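Local atomic coordinates of putative hydrolase (Chromobacterium violaceum, PDB entry 3MCW), a protein that probably acts as a hydrolase of the isochorismatase family, related to nicotinamidases. Residues L55-H60 with P86-I91. Numbering follows the deposited sequence.
Sequences LIHIRH and PGETVI. With EDO (1,2-ethanediol), chain L.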
loop_
_atom_site.group_PDB
_atom_site.type_symbol
_atom_site.label_atom_id
_atom_site.label_comp_id
_atom_site.label_asym_id
_atom_site.label_seq_id
_atom_site.Cartn_x
_atom_site.Cartn_y
_atom_site.Cartn_z
ATOM N N LEU A 55 5.449 4.200 -22.356
ATOM C CA LEU A 55 5.832 4.929 -21.167
ATOM C C LEU A 55 4.726 5.862 -20.746
ATOM O O LEU A 55 3.989 6.412 -21.575
ATOM C CB LEU A 55 7.210 5.560 -21.248
ATOM C CG LEU A 55 7.295 6.704 -22.184
ATOM C CD1 LEU A 55 7.102 7.889 -21.390
ATOM C CD2 LEU A 55 8.687 6.744 -22.839
ATOM N N ILE A 56 4.570 6.014 -19.441
ATOM C CA ILE A 56 3.575 6.932 -18.852
ATOM C C ILE A 56 4.257 7.682 -17.705
ATOM O O ILE A 56 4.849 7.060 -16.801
ATOM C CB ILE A 56 2.333 6.181 -18.325
ATOM C CG1 ILE A 56 1.586 5.491 -19.476
ATOM C CG2 ILE A 56 1.430 7.103 -17.538
ATOM C CD1 ILE A 56 0.459 4.580 -19.000
ATOM N N HIS A 57 4.129 9.001 -17.718
ATOM C CA HIS A 57 4.511 9.856 -16.602
ATOM C C HIS A 57 3.293 10.053 -15.709
ATOM O O HIS A 57 2.238 10.450 -16.185
ATOM C CB HIS A 57 4.976 11.211 -17.104
ATOM C CG HIS A 57 6.060 11.202 -18.104
ATOM N ND1 HIS A 57 7.388 11.224 -17.735
ATOM C CD2 HIS A 57 6.007 11.171 -19.458
ATOM C CE1 HIS A 57 8.098 11.235 -18.852
ATOM N NE2 HIS A 57 7.293 11.190 -19.915
ATOM N N ILE A 58 3.438 9.801 -14.404
ATOM C CA ILE A 58 2.430 10.110 -13.425
ATOM C C ILE A 58 2.823 11.397 -12.722
ATOM O O ILE A 58 3.963 11.552 -12.260
ATOM C CB ILE A 58 2.282 8.954 -12.400
ATOM C CG1 ILE A 58 1.888 7.643 -13.071
ATOM C CG2 ILE A 58 1.303 9.352 -11.274
ATOM C CD1 ILE A 58 0.589 7.669 -13.873
ATOM N N ARG A 59 1.879 12.316 -12.636
ATOM C CA ARG A 59 2.053 13.617 -12.051
ATOM C C ARG A 59 1.110 13.774 -10.862
ATOM O O ARG A 59 -0.063 13.418 -10.977
ATOM C CB ARG A 59 1.675 14.727 -13.092
ATOM C CG ARG A 59 2.157 16.094 -12.766
ATOM C CD ARG A 59 1.693 17.090 -13.792
ATOM N NE ARG A 59 0.273 17.339 -13.728
ATOM C CZ ARG A 59 -0.429 17.960 -14.673
ATOM N NH1 ARG A 59 0.149 18.290 -15.823
ATOM N NH2 ARG A 59 -1.712 18.186 -14.488
ATOM N N HIS A 60 1.574 14.349 -9.766
ATOM C CA HIS A 60 0.721 14.596 -8.622
ATOM C C HIS A 60 0.242 16.040 -8.624
ATOM O O HIS A 60 1.040 16.974 -8.758
ATOM C CB HIS A 60 1.464 14.302 -7.307
ATOM C CG HIS A 60 0.536 14.235 -6.159
ATOM N ND1 HIS A 60 -0.281 13.145 -5.942
ATOM C CD2 HIS A 60 0.240 15.150 -5.215
ATOM C CE1 HIS A 60 -1.020 13.397 -4.882
ATOM N NE2 HIS A 60 -0.723 14.603 -4.425
ATOM N N PRO A 86 6.849 16.070 -26.163
ATOM C CA PRO A 86 5.571 16.159 -26.847
ATOM C C PRO A 86 5.040 14.809 -27.241
ATOM O O PRO A 86 5.785 13.953 -27.750
ATOM C CB PRO A 86 5.877 17.059 -28.049
ATOM C CG PRO A 86 6.981 17.880 -27.572
ATOM C CD PRO A 86 7.814 17.035 -26.712
ATOM N N GLY A 87 3.754 14.608 -27.015
ATOM C CA GLY A 87 3.110 13.375 -27.391
ATOM C C GLY A 87 3.185 12.277 -26.356
ATOM O O GLY A 87 2.533 11.256 -26.507
ATOM N N GLU A 88 4.008 12.435 -25.330
ATOM C CA GLU A 88 4.109 11.390 -24.287
ATOM C C GLU A 88 2.922 11.488 -23.350
ATOM O O GLU A 88 2.437 12.572 -23.029
ATOM C CB GLU A 88 5.424 11.521 -23.515
ATOM C CG GLU A 88 6.621 11.195 -24.394
ATOM C CD GLU A 88 7.943 11.256 -23.686
ATOM O OE1 GLU A 88 8.046 11.872 -22.595
ATOM O OE2 GLU A 88 8.922 10.738 -24.268
ATOM N N THR A 89 2.458 10.323 -22.895
ATOM C CA THR A 89 1.326 10.239 -21.991
ATOM C C THR A 89 1.695 10.701 -20.583
ATOM O O THR A 89 2.628 10.191 -19.983
ATOM C CB THR A 89 0.762 8.836 -21.931
ATOM O OG1 THR A 89 0.465 8.408 -23.266
ATOM C CG2 THR A 89 -0.448 8.712 -21.024
ATOM N N VAL A 90 0.928 11.658 -20.090
ATOM C CA VAL A 90 1.023 12.149 -18.712
ATOM C C VAL A 90 -0.349 11.978 -18.087
ATOM O O VAL A 90 -1.344 12.429 -18.672
ATOM C CB VAL A 90 1.439 13.645 -18.664
ATOM C CG1 VAL A 90 1.476 14.147 -17.223
ATOM C CG2 VAL A 90 2.776 13.881 -19.370
ATOM N N ILE A 91 -0.408 11.302 -16.941
ATOM C CA ILE A 91 -1.626 11.089 -16.189
ATOM C C ILE A 91 -1.492 11.755 -14.848
ATOM O O ILE A 91 -0.559 11.473 -14.092
ATOM C CB ILE A 91 -1.976 9.613 -16.021
ATOM C CG1 ILE A 91 -2.205 8.968 -17.405
ATOM C CG2 ILE A 91 -3.147 9.401 -15.095
ATOM C CD1 ILE A 91 -2.464 7.497 -17.381
HETATM C C1 EDO L . 1.700 4.697 -23.573
HETATM O O1 EDO L . 1.725 5.833 -22.749
HETATM C C2 EDO L . 2.432 5.077 -24.838
HETATM O O2 EDO L . 3.844 5.133 -24.580
HETATM O O HOH W 1 4.118 8.173 -23.662
#
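His57 and the backbone of Thr89-Ile91 show how a parallel edge strand is fastened to its neighbour. The short strand segments run in the same direction at 30° to each other. The amide N of His57 donates to Thr89 O at 3.0 Å, and His57 O accepts from Ile91 N, so one residue grips the partner strand through both its backbone groups. Arg59 N then bonds to Ile91 O. Each of these carbonyl oxygens also meets a CA-H, as His57 O does that of Val90 CA at 3.3 Å. Before the regular pairing begins, a water bridges Leu55 O and Thr89 N, standing in for a direct bond; a 1,2-ethanediol, probably from crystallisation, binds beside it to both N and O of Leu55.

On one face, the imidazole of His57, its CG anti to the carbonyl carbon (chi1 -55°), puts its ring edge against Glu88. Its NE2 donates to Glu88 OE1 at 2.9 Å; the acceptor lies near the ring plane, but the donor stands above the carboxylate, the two planes being 31° apart. The same OE1 accepts from Arg85 N, while OE2 forms a salt bridge with Arg49 of helix 37-51, which would fix the carboxylate's rotation. Farther along this face, Val90 CG1 meets Arg59 CB.

The other face is largely aliphatic. Thr89 CG2 lies beside Ile56 CG1 at 4.1 Å, its hydroxyl close to the ethanediol. Ile91 CD1 crosses to Ile56 CG2 at 3.9 Å, whereas Ile58 lies alongside Ile91, bringing its CD1 to Ile91 CB.

Strand 89-93 is outermost in the chain's parallel six-stranded sheet, and strand 55-60 joins it to strand 14-18. Helix 104-111 packs over Ile56 and Ile91; helix 37-51 covers Leu55 and His57 on the opposite side, completing the alpha/beta/alpha layering of the isochorismatase fold.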